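Local coordinates for protein histone deacetylase complex subunit SAP18 (Mus musculus, PDB 4A6Q) that strengthens SIN3-HDAC1-mediated transcriptional repression and serves as an auxiliary component of the splicing-dependent exon junction complex, at residues 30-41 with 127-138; 66-74 with 105-113. All blocks are in the same frame, centred on the assembly; numbering follows the deposited sequence. Where two conformers were deposited one is given.

Interaction 1. Residues 30-41 with 127-138; sequences LRVFTTNNGRHH and FQIGDYLDIAIT. With IPA (isopropyl alcohol), chain B.
F33 and L133 sit within a parallel ladder between strands 30-35 and 132-138, the central pairing of a ubiquitin-like fold. Five backbone bonds alternate across it, from L133 N to R31 O (3.0 Å) through to I137 N on T35 O.

The chain after T35 turns back and presents two histidines to the D134 carboxylate, held toward them with CG anti to the backbone N (chi1 -161°). H40 ND1 meets the anti lone pair of D134 OD2 at 2.8 Å, planes 48° apart, while H41 ND1 takes the syn lone pair of D134 OD1 in a short, nearly straight bond (2.5 Å). H41 N adds the carboxylate's third bond, on the syn side of D134 OD2. With an alanine here, both ND1 atoms and H41 N would probably lose their acceptor and the returning loop its tie to the sheet.

Among the rings, F33 drives its edge toward the face of Y132, the planes 82° apart, and A136 CB lies over one face of the H40 imidazole. On the sheet's other, apolar side V32 CG1 is 3.6 Å from I135 CD1.

Helix 66-76 covers that side, touching L30, L133, I135 and I137, while strands 56-60 and 86-94 flank the pair.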
loop_
_atom_site.group_PDB
_atom_site.type_symbol
_atom_site.label_atom_id
_atom_site.label_comp_id
_atom_site.label_asym_id
_atom_site.label_seq_id
_atom_site.Cartn_x
_atom_site.Cartn_y
_atom_site.Cartn_z
ATOM N N LEU A 30 -4.809 8.572 -4.504
ATOM C CA LEU A 30 -3.814 7.499 -4.372
ATOM C C LEU A 30 -3.322 7.093 -5.766
ATOM O O LEU A 30 -4.118 6.796 -6.624
ATOM C CB LEU A 30 -4.497 6.310 -3.714
ATOM C CG LEU A 30 -3.669 5.024 -3.531
ATOM C CD1 LEU A 30 -2.528 5.307 -2.563
ATOM C CD2 LEU A 30 -4.537 3.874 -3.074
ATOM N N ARG A 31 -2.007 7.090 -5.962
ATOM C CA ARG A 31 -1.404 6.689 -7.245
ATOM C C ARG A 31 -0.884 5.260 -7.098
ATOM O O ARG A 31 -0.035 4.984 -6.236
ATOM C CB ARG A 31 -0.266 7.648 -7.603
ATOM C CG ARG A 31 -0.758 9.128 -7.743
ATOM C CD ARG A 31 0.396 10.084 -8.035
ATOM N NE ARG A 31 0.943 9.864 -9.369
ATOM C CZ ARG A 31 1.979 10.520 -9.877
ATOM N NH1 ARG A 31 2.612 11.451 -9.161
ATOM N NH2 ARG A 31 2.403 10.225 -11.101
ATOM N N VAL A 32 -1.444 4.357 -7.896
ATOM C CA VAL A 32 -1.144 2.925 -7.790
ATOM C C VAL A 32 -0.441 2.474 -9.053
ATOM O O VAL A 32 -0.904 2.742 -10.158
ATOM C CB VAL A 32 -2.459 2.142 -7.668
ATOM C CG1 VAL A 32 -2.186 0.644 -7.560
ATOM C CG2 VAL A 32 -3.232 2.619 -6.437
ATOM N N PHE A 33 0.709 1.834 -8.884
ATOM C CA PHE A 33 1.447 1.293 -9.993
ATOM C C PHE A 33 1.357 -0.205 -9.868
ATOM O O PHE A 33 1.254 -0.714 -8.753
ATOM C CB PHE A 33 2.894 1.786 -9.921
ATOM C CG PHE A 33 2.996 3.296 -10.011
ATOM C CD1 PHE A 33 2.916 4.081 -8.875
ATOM C CD2 PHE A 33 3.122 3.923 -11.247
ATOM C CE1 PHE A 33 2.978 5.456 -8.955
ATOM C CE2 PHE A 33 3.203 5.301 -11.338
ATOM C CZ PHE A 33 3.096 6.073 -10.188
ATOM N N THR A 34 1.353 -0.881 -10.999
ATOM C CA THR A 34 1.173 -2.339 -10.982
ATOM C C THR A 34 2.198 -3.014 -11.883
ATOM O O THR A 34 2.695 -2.421 -12.842
ATOM C CB THR A 34 -0.274 -2.792 -11.411
ATOM O OG1 THR A 34 -0.577 -2.307 -12.730
ATOM C CG2 THR A 34 -1.346 -2.253 -10.446
ATOM N N THR A 35 2.518 -4.264 -11.556
ATOM C CA THR A 35 3.352 -5.076 -12.438
ATOM C C THR A 35 2.710 -6.423 -12.689
ATOM O O THR A 35 1.842 -6.863 -11.929
ATOM C CB THR A 35 4.763 -5.359 -11.853
ATOM O OG1 THR A 35 4.646 -6.287 -10.752
ATOM C CG2 THR A 35 5.426 -4.094 -11.377
ATOM N N ASN A 36 3.166 -7.075 -13.767
ATOM C CA ASN A 36 2.804 -8.487 -14.010
ATOM C C ASN A 36 3.998 -9.380 -14.326
ATOM O O ASN A 36 3.837 -10.445 -14.913
ATOM C CB ASN A 36 1.700 -8.608 -15.069
ATOM C CG ASN A 36 2.119 -8.083 -16.442
ATOM O OD1 ASN A 36 3.250 -7.652 -16.660
ATOM N ND2 ASN A 36 1.184 -8.128 -17.384
ATOM N N ASN A 37 5.182 -8.953 -13.907
ATOM C CA ASN A 37 6.412 -9.712 -14.139
ATOM C C ASN A 37 6.850 -10.533 -12.946
ATOM O O ASN A 37 7.895 -11.188 -12.979
ATOM C CB ASN A 37 7.561 -8.780 -14.568
ATOM C CG ASN A 37 8.017 -7.848 -13.462
ATOM O OD1 ASN A 37 7.341 -7.695 -12.444
ATOM N ND2 ASN A 37 9.189 -7.223 -13.659
ATOM N N GLY A 38 6.093 -10.471 -11.871
ATOM C CA GLY A 38 6.419 -11.235 -10.679
ATOM C C GLY A 38 7.186 -10.502 -9.594
ATOM O O GLY A 38 7.537 -11.102 -8.573
ATOM N N ARG A 39 7.465 -9.218 -9.798
ATOM C CA ARG A 39 8.170 -8.457 -8.776
ATOM C C ARG A 39 7.725 -7.021 -8.759
ATOM O O ARG A 39 7.049 -6.569 -9.685
ATOM C CB ARG A 39 9.667 -8.522 -9.005
ATOM C CG ARG A 39 10.115 -7.938 -10.285
ATOM C CD ARG A 39 11.370 -8.677 -10.733
ATOM N NE ARG A 39 11.115 -10.110 -10.693
ATOM C CZ ARG A 39 10.973 -10.873 -11.770
ATOM N NH1 ARG A 39 11.082 -10.343 -12.985
ATOM N NH2 ARG A 39 10.717 -12.167 -11.623
ATOM N N HIS A 40 8.060 -6.328 -7.677
ATOM C CA HIS A 40 7.784 -4.902 -7.617
ATOM C C HIS A 40 8.604 -4.126 -8.633
ATOM O O HIS A 40 9.657 -4.577 -9.101
ATOM C CB HIS A 40 7.982 -4.361 -6.198
ATOM C CG HIS A 40 6.893 -4.785 -5.278
ATOM N ND1 HIS A 40 5.616 -4.281 -5.383
ATOM C CD2 HIS A 40 6.840 -5.735 -4.310
ATOM C CE1 HIS A 40 4.836 -4.863 -4.498
ATOM N NE2 HIS A 40 5.546 -5.771 -3.852
ATOM N N HIS A 41 8.124 -2.947 -8.982
ATOM C CA HIS A 41 8.940 -2.013 -9.706
ATOM C C HIS A 41 10.247 -1.778 -8.937
ATOM O O HIS A 41 10.270 -1.771 -7.702
ATOM C CB HIS A 41 8.227 -0.657 -9.887
ATOM C CG HIS A 41 7.149 -0.660 -10.930
ATOM N ND1 HIS A 41 5.809 -0.645 -10.617
ATOM C CD2 HIS A 41 7.223 -0.618 -12.284
ATOM C CE1 HIS A 41 5.100 -0.621 -11.738
ATOM N NE2 HIS A 41 5.932 -0.632 -12.758
ATOM N N PHE A 127 1.304 4.938 5.794
ATOM C CA PHE A 127 1.204 5.561 4.482
ATOM C C PHE A 127 1.047 7.062 4.667
ATOM O O PHE A 127 0.352 7.519 5.587
ATOM C CB PHE A 127 -0.029 4.996 3.751
ATOM C CG PHE A 127 -0.227 5.596 2.409
ATOM C CD1 PHE A 127 0.449 5.112 1.308
ATOM C CD2 PHE A 127 -1.103 6.667 2.263
ATOM C CE1 PHE A 127 0.258 5.695 0.060
ATOM C CE2 PHE A 127 -1.285 7.243 1.051
ATOM C CZ PHE A 127 -0.603 6.764 -0.044
ATOM N N GLN A 128 1.687 7.824 3.790
ATOM C CA GLN A 128 1.524 9.274 3.768
ATOM C C GLN A 128 1.152 9.708 2.389
ATOM O O GLN A 128 1.585 9.136 1.397
ATOM C CB GLN A 128 2.824 9.973 4.193
ATOM C CG GLN A 128 3.149 9.682 5.632
ATOM C CD GLN A 128 4.353 10.424 6.167
ATOM O OE1 GLN A 128 4.504 10.553 7.373
ATOM N NE2 GLN A 128 5.211 10.902 5.284
ATOM N N ILE A 129 0.330 10.759 2.313
ATOM C CA ILE A 129 0.009 11.343 1.031
ATOM C C ILE A 129 1.330 11.727 0.429
ATOM O O ILE A 129 2.177 12.289 1.114
ATOM C CB ILE A 129 -0.894 12.616 1.192
ATOM C CG1 ILE A 129 -2.354 12.235 1.055
ATOM C CG2 ILE A 129 -0.546 13.683 0.187
ATOM C CD1 ILE A 129 -2.795 11.317 2.129
ATOM N N GLY A 130 1.535 11.408 -0.836
ATOM C CA GLY A 130 2.816 11.703 -1.432
ATOM C C GLY A 130 3.515 10.392 -1.718
ATOM O O GLY A 130 4.385 10.321 -2.602
ATOM N N ASP A 131 3.175 9.373 -0.929
ATOM C CA ASP A 131 3.726 8.041 -1.214
ATOM C C ASP A 131 2.985 7.429 -2.387
ATOM O O ASP A 131 1.832 7.776 -2.652
ATOM C CB ASP A 131 3.529 7.084 -0.038
ATOM C CG ASP A 131 4.250 7.493 1.231
ATOM O OD1 ASP A 131 5.172 8.366 1.203
ATOM O OD2 ASP A 131 3.918 6.908 2.300
ATOM N N TYR A 132 3.600 6.431 -3.023
ATOM C CA TYR A 132 2.928 5.635 -4.069
ATOM C C TYR A 132 2.641 4.235 -3.567
ATOM O O TYR A 132 3.302 3.747 -2.625
ATOM C CB TYR A 132 3.791 5.539 -5.332
ATOM C CG TYR A 132 4.361 6.868 -5.786
ATOM C CD1 TYR A 132 3.525 7.917 -6.084
ATOM C CD2 TYR A 132 5.722 7.038 -5.945
ATOM C CE1 TYR A 132 4.031 9.150 -6.507
ATOM C CE2 TYR A 132 6.230 8.249 -6.364
ATOM C CZ TYR A 132 5.377 9.292 -6.656
ATOM O OH TYR A 132 5.872 10.524 -7.082
ATOM N N LEU A 133 1.637 3.589 -4.158
ATOM C CA LEU A 133 1.393 2.170 -3.862
ATOM C C LEU A 133 1.791 1.323 -5.052
ATOM O O LEU A 133 1.463 1.654 -6.186
ATOM C CB LEU A 133 -0.095 1.978 -3.581
ATOM C CG LEU A 133 -0.503 0.695 -2.877
ATOM C CD1 LEU A 133 0.043 0.651 -1.428
ATOM C CD2 LEU A 133 -2.042 0.665 -2.862
ATOM N N ASP A 134 2.540 0.240 -4.812
ATOM C CA ASP A 134 2.981 -0.616 -5.922
ATOM C C ASP A 134 2.391 -1.991 -5.693
ATOM O O ASP A 134 2.514 -2.545 -4.602
ATOM C CB ASP A 134 4.516 -0.717 -5.927
ATOM C CG ASP A 134 5.063 -1.169 -7.255
ATOM O OD1 ASP A 134 4.888 -0.456 -8.247
ATOM O OD2 ASP A 134 5.729 -2.222 -7.327
ATOM N N ILE A 135 1.744 -2.555 -6.697
ATOM C CA ILE A 135 1.131 -3.876 -6.534
ATOM C C ILE A 135 1.683 -4.823 -7.581
ATOM O O ILE A 135 1.515 -4.602 -8.771
ATOM C CB ILE A 135 -0.405 -3.814 -6.672
ATOM C CG1 ILE A 135 -0.978 -2.708 -5.791
ATOM C CG2 ILE A 135 -1.015 -5.194 -6.367
ATOM C CD1 ILE A 135 -2.489 -2.548 -5.990
ATOM N N ALA A 136 2.353 -5.879 -7.134
ATOM C CA ALA A 136 2.856 -6.889 -8.040
ATOM C C ALA A 136 1.791 -7.986 -8.121
ATOM O O ALA A 136 1.457 -8.603 -7.100
ATOM C CB ALA A 136 4.176 -7.460 -7.518
ATOM N N ILE A 137 1.241 -8.202 -9.310
ATOM C CA ILE A 137 0.134 -9.155 -9.467
ATOM C C ILE A 137 0.717 -10.402 -10.112
ATOM O O ILE A 137 1.431 -10.311 -11.117
ATOM C CB ILE A 137 -0.963 -8.568 -10.349
ATOM C CG1 ILE A 137 -1.437 -7.228 -9.768
ATOM C CG2 ILE A 137 -2.165 -9.549 -10.446
ATOM C CD1 ILE A 137 -2.445 -6.478 -10.654
ATOM N N THR A 138 0.436 -11.566 -9.532
ATOM C CA THR A 138 0.938 -12.820 -10.090
ATOM C C THR A 138 -0.208 -13.818 -10.235
ATOM O O THR A 138 -1.198 -13.746 -9.532
ATOM C CB THR A 138 2.064 -13.428 -9.253
ATOM O OG1 THR A 138 1.652 -13.540 -7.894
ATOM C CG2 THR A 138 3.343 -12.582 -9.314
HETATM C C1 IPA B . -1.552 -5.287 -14.447
HETATM C C2 IPA B . -0.376 -4.896 -15.335
HETATM C C3 IPA B . -0.901 -4.067 -16.502
HETATM O O2 IPA B . 0.557 -4.119 -14.605
HETATM O O HOH W 1 -0.359 8.234 -3.962
HETATM O O HOH W 2 3.941 -9.035 -10.834
HETATM O O HOH W 3 2.701 -12.102 -13.106
#

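Interaction 2. Residues 66-74 with 105-113; sequences LKELTSLVK and EIGSTMSGR
The side chain of K67, skewed at its first torsion and bent at the second (chi2 -48°), straightens beyond CG and carries its amino group from the helix to the end of strand 105-110. There T109 holds OG1 between its backbone N and carbonyl carbon (chi1 61°), which turns the hydroxyl to the T70 methyl and leaves CG2 for L66. The setting is the helix-on-sheet packing of a ubiquitin-like fold: helix 66-74 crosses an outermost strand at -56°, with 8.9 Å between the segment axes.

The apolar part of the contact is led by L66. Its CB rests 3.6 Å from T109 CG2, CD2 approaches I106 CD1, and CD1 lies against the backbone of G107 and S108. G107 belongs to a classic beta bulge, in which it and I106 both face F89 of the adjoining strand. G107 has no side chain on this helix-facing side, which is consistent with the close approach of L66 CD1.

One helical turn on, the T70 and T109 side chains run alongside in opposing senses, and T70 CG2 comes within 3.2 Å of T109 OG1.

Polar contacts gather where the strand gives way to a type II turn from M110 to R113. A single water lies within bonding distance of the K67 and K74 amines and of the T70 and T109 hydroxyls, bridging helix and strand. K67 NZ also makes a weak bond to R113 O. Its stronger bond, 2.8 Å to M110 O, comes from above the carbonyl plane, while R113 N reaches the same M110 oxygen from the opposite face.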
loop_
_atom_site.group_PDB
_atom_site.type_symbol
_atom_site.label_atom_id
_atom_site.label_comp_id
_atom_site.label_asym_id
_atom_site.label_seq_id
_atom_site.Cartn_x
_atom_site.Cartn_y
_atom_site.Cartn_z
ATOM N N LEU A 66 -6.490 -3.399 2.017
ATOM C CA LEU A 66 -5.953 -4.038 0.820
ATOM C C LEU A 66 -7.064 -4.648 -0.058
ATOM O O LEU A 66 -7.001 -4.563 -1.311
ATOM C CB LEU A 66 -4.910 -5.112 1.178
ATOM C CG LEU A 66 -3.714 -4.594 1.952
ATOM C CD1 LEU A 66 -2.674 -5.692 2.016
ATOM C CD2 LEU A 66 -3.126 -3.308 1.363
ATOM N N LYS A 67 -8.075 -5.281 0.541
ATOM C CA LYS A 67 -9.177 -5.876 -0.227
ATOM C C LYS A 67 -10.004 -4.847 -0.984
ATOM O O LYS A 67 -10.409 -5.040 -2.129
ATOM C CB LYS A 67 -10.121 -6.672 0.689
ATOM C CG LYS A 67 -9.889 -8.165 0.770
ATOM C CD LYS A 67 -9.728 -8.888 -0.574
ATOM C CE LYS A 67 -9.608 -10.390 -0.328
ATOM N NZ LYS A 67 -9.554 -11.229 -1.568
ATOM N N GLU A 68 -10.223 -3.691 -0.349
ATOM C CA GLU A 68 -10.949 -2.625 -1.005
ATOM C C GLU A 68 -10.201 -2.181 -2.250
ATOM O O GLU A 68 -10.786 -1.899 -3.303
ATOM C CB GLU A 68 -11.102 -1.442 -0.029
ATOM C CG GLU A 68 -11.863 -0.272 -0.569
ATOM C CD GLU A 68 -12.114 0.820 0.474
ATOM O OE1 GLU A 68 -11.575 0.722 1.602
ATOM O OE2 GLU A 68 -12.925 1.726 0.154
ATOM N N LEU A 69 -8.877 -2.057 -2.118
ATOM C CA LEU A 69 -8.086 -1.615 -3.246
ATOM C C LEU A 69 -7.976 -2.649 -4.348
ATOM O O LEU A 69 -7.997 -2.302 -5.518
ATOM C CB LEU A 69 -6.702 -1.155 -2.770
ATOM C CG LEU A 69 -6.804 0.031 -1.786
ATOM C CD1 LEU A 69 -5.436 0.312 -1.181
ATOM C CD2 LEU A 69 -7.339 1.300 -2.509
ATOM N N THR A 70 -7.877 -3.924 -3.997
ATOM C CA THR A 70 -7.786 -4.905 -5.076
ATOM C C THR A 70 -9.090 -5.001 -5.864
ATOM O O THR A 70 -9.069 -5.276 -7.051
ATOM C CB THR A 70 -7.418 -6.312 -4.611
ATOM O OG1 THR A 70 -8.491 -6.849 -3.859
ATOM C CG2 THR A 70 -6.137 -6.313 -3.793
ATOM N N SER A 71 -10.221 -4.732 -5.222
ATOM C CA SER A 71 -11.490 -4.692 -5.938
ATOM C C SER A 71 -11.463 -3.666 -7.070
ATOM O O SER A 71 -11.965 -3.934 -8.167
ATOM C CB SER A 71 -12.644 -4.393 -4.986
ATOM O OG SER A 71 -13.881 -4.583 -5.652
ATOM N N LEU A 72 -10.857 -2.507 -6.822
ATOM C CA LEU A 72 -10.747 -1.490 -7.866
ATOM C C LEU A 72 -9.781 -1.897 -8.981
ATOM O O LEU A 72 -10.009 -1.608 -10.158
ATOM C CB LEU A 72 -10.335 -0.143 -7.260
ATOM C CG LEU A 72 -11.392 0.397 -6.286
ATOM C CD1 LEU A 72 -10.851 1.557 -5.464
ATOM C CD2 LEU A 72 -12.625 0.830 -7.023
ATOM N N VAL A 73 -8.672 -2.536 -8.609
ATOM C CA VAL A 73 -7.724 -3.008 -9.600
ATOM C C VAL A 73 -8.403 -4.033 -10.515
ATOM O O VAL A 73 -8.216 -4.016 -11.738
ATOM C CB VAL A 73 -6.478 -3.593 -8.905
ATOM C CG1 VAL A 73 -5.504 -4.256 -9.918
ATOM C CG2 VAL A 73 -5.754 -2.502 -8.140
ATOM N N LYS A 74 -9.232 -4.893 -9.938
ATOM C CA LYS A 74 -9.926 -5.908 -10.747
ATOM C C LYS A 74 -10.899 -5.339 -11.789
ATOM O O LYS A 74 -11.135 -5.972 -12.826
ATOM C CB LYS A 74 -10.644 -6.892 -9.845
ATOM C CG LYS A 74 -9.730 -7.818 -9.118
ATOM C CD LYS A 74 -10.446 -8.392 -7.924
ATOM C CE LYS A 74 -9.516 -9.169 -7.078
ATOM N NZ LYS A 74 -10.239 -9.688 -5.881
ATOM N N GLU A 105 7.578 -3.619 1.479
ATOM C CA GLU A 105 6.475 -4.548 1.267
ATOM C C GLU A 105 5.592 -4.560 2.497
ATOM O O GLU A 105 6.091 -4.630 3.622
ATOM C CB GLU A 105 7.016 -5.960 1.012
ATOM C CG GLU A 105 5.923 -6.983 0.677
ATOM C CD GLU A 105 5.347 -7.687 1.906
ATOM O OE1 GLU A 105 5.911 -7.560 3.011
ATOM O OE2 GLU A 105 4.322 -8.393 1.771
ATOM N N ILE A 106 4.266 -4.507 2.301
ATOM C CA ILE A 106 3.367 -4.448 3.455
ATOM C C ILE A 106 2.444 -5.669 3.651
ATOM O O ILE A 106 2.142 -6.036 4.783
ATOM C CB ILE A 106 2.473 -3.146 3.500
ATOM C CG1 ILE A 106 1.657 -2.971 2.222
ATOM C CG2 ILE A 106 3.365 -1.915 3.701
ATOM C CD1 ILE A 106 0.593 -1.826 2.313
ATOM N N GLY A 107 2.030 -6.309 2.583
ATOM C CA GLY A 107 1.043 -7.384 2.736
ATOM C C GLY A 107 0.520 -7.857 1.415
ATOM O O GLY A 107 0.854 -7.320 0.357
ATOM N N SER A 108 -0.326 -8.906 1.438
ATOM C CA SER A 108 -0.845 -9.447 0.187
ATOM C C SER A 108 -2.253 -9.964 0.356
ATOM O O SER A 108 -2.708 -10.231 1.476
ATOM C CB SER A 108 0.028 -10.578 -0.368
ATOM O OG SER A 108 0.077 -11.651 0.539
ATOM N N THR A 109 -2.927 -10.073 -0.767
ATOM C CA THR A 109 -4.272 -10.639 -0.807
ATOM C C THR A 109 -4.355 -11.599 -2.000
ATOM O O THR A 109 -3.470 -11.650 -2.852
ATOM C CB THR A 109 -5.341 -9.576 -1.023
ATOM O OG1 THR A 109 -5.125 -8.927 -2.273
ATOM C CG2 THR A 109 -5.382 -8.535 0.087
HETATM N N MSE A 110 -5.440 -12.378 -2.049
HETATM C CA MSE A 110 -5.646 -13.317 -3.124
HETATM C C MSE A 110 -7.108 -13.319 -3.546
HETATM O O MSE A 110 -8.001 -13.313 -2.706
HETATM C CB MSE A 110 -5.245 -14.700 -2.644
HETATM C CG MSE A 110 -5.563 -15.744 -3.614
HETATM SE SE MSE A 110 -4.761 -17.331 -2.978
HETATM C CE MSE A 110 -2.918 -16.961 -3.531
ATOM N N SER A 111 -7.341 -13.303 -4.851
ATOM C CA SER A 111 -8.702 -13.335 -5.377
ATOM C C SER A 111 -9.468 -14.557 -4.916
ATOM O O SER A 111 -9.003 -15.665 -5.086
ATOM C CB SER A 111 -8.668 -13.334 -6.901
ATOM O OG SER A 111 -8.283 -12.066 -7.361
ATOM N N GLY A 112 -10.644 -14.336 -4.330
ATOM C CA GLY A 112 -11.510 -15.459 -3.972
ATOM C C GLY A 112 -11.108 -16.160 -2.692
ATOM O O GLY A 112 -11.641 -17.219 -2.371
ATOM N N ARG A 113 -10.168 -15.586 -1.949
ATOM C CA ARG A 113 -9.686 -16.240 -0.733
ATOM C C ARG A 113 -9.563 -15.214 0.391
ATOM O O ARG A 113 -9.122 -14.078 0.161
ATOM C CB ARG A 113 -8.351 -16.965 -0.961
ATOM C CG ARG A 113 -7.906 -17.842 0.228
ATOM C CD ARG A 113 -6.635 -18.647 -0.059
ATOM N NE ARG A 113 -6.106 -19.286 1.149
ATOM C CZ ARG A 113 -6.253 -20.575 1.449
ATOM N NH1 ARG A 113 -6.913 -21.382 0.626
ATOM N NH2 ARG A 113 -5.730 -21.064 2.572
HETATM O O HOH W 4 -7.866 -9.886 -3.730
HETATM O O HOH W 5 -7.074 -12.484 0.403
HETATM O O HOH W 6 -12.018 -11.705 -3.724
#

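Interactions 1 and 2 lie about 12 Å apart, centre to centre, and share one five-stranded mixed sheet. Along the chain both segments of interaction 2 fall between those of interaction 1: strand 28-35 comes first, then helix 66-76, strand 101-110 and finally strand 132-138. The two meet through the helix, where L69 CD1 packs 3.8 Å from L133 CD2 and V73 CG2 lies 3.9 Å from I135 CD1. Thus one helix packs on the sheet's parallel centre and on 101-110, one of two outermost strands, gathering distant parts of the sequence into a single ubiquitin-like unit. Segments 105-113 and 127-138 both fall in the region implicated, by similarity, in splicing regulation.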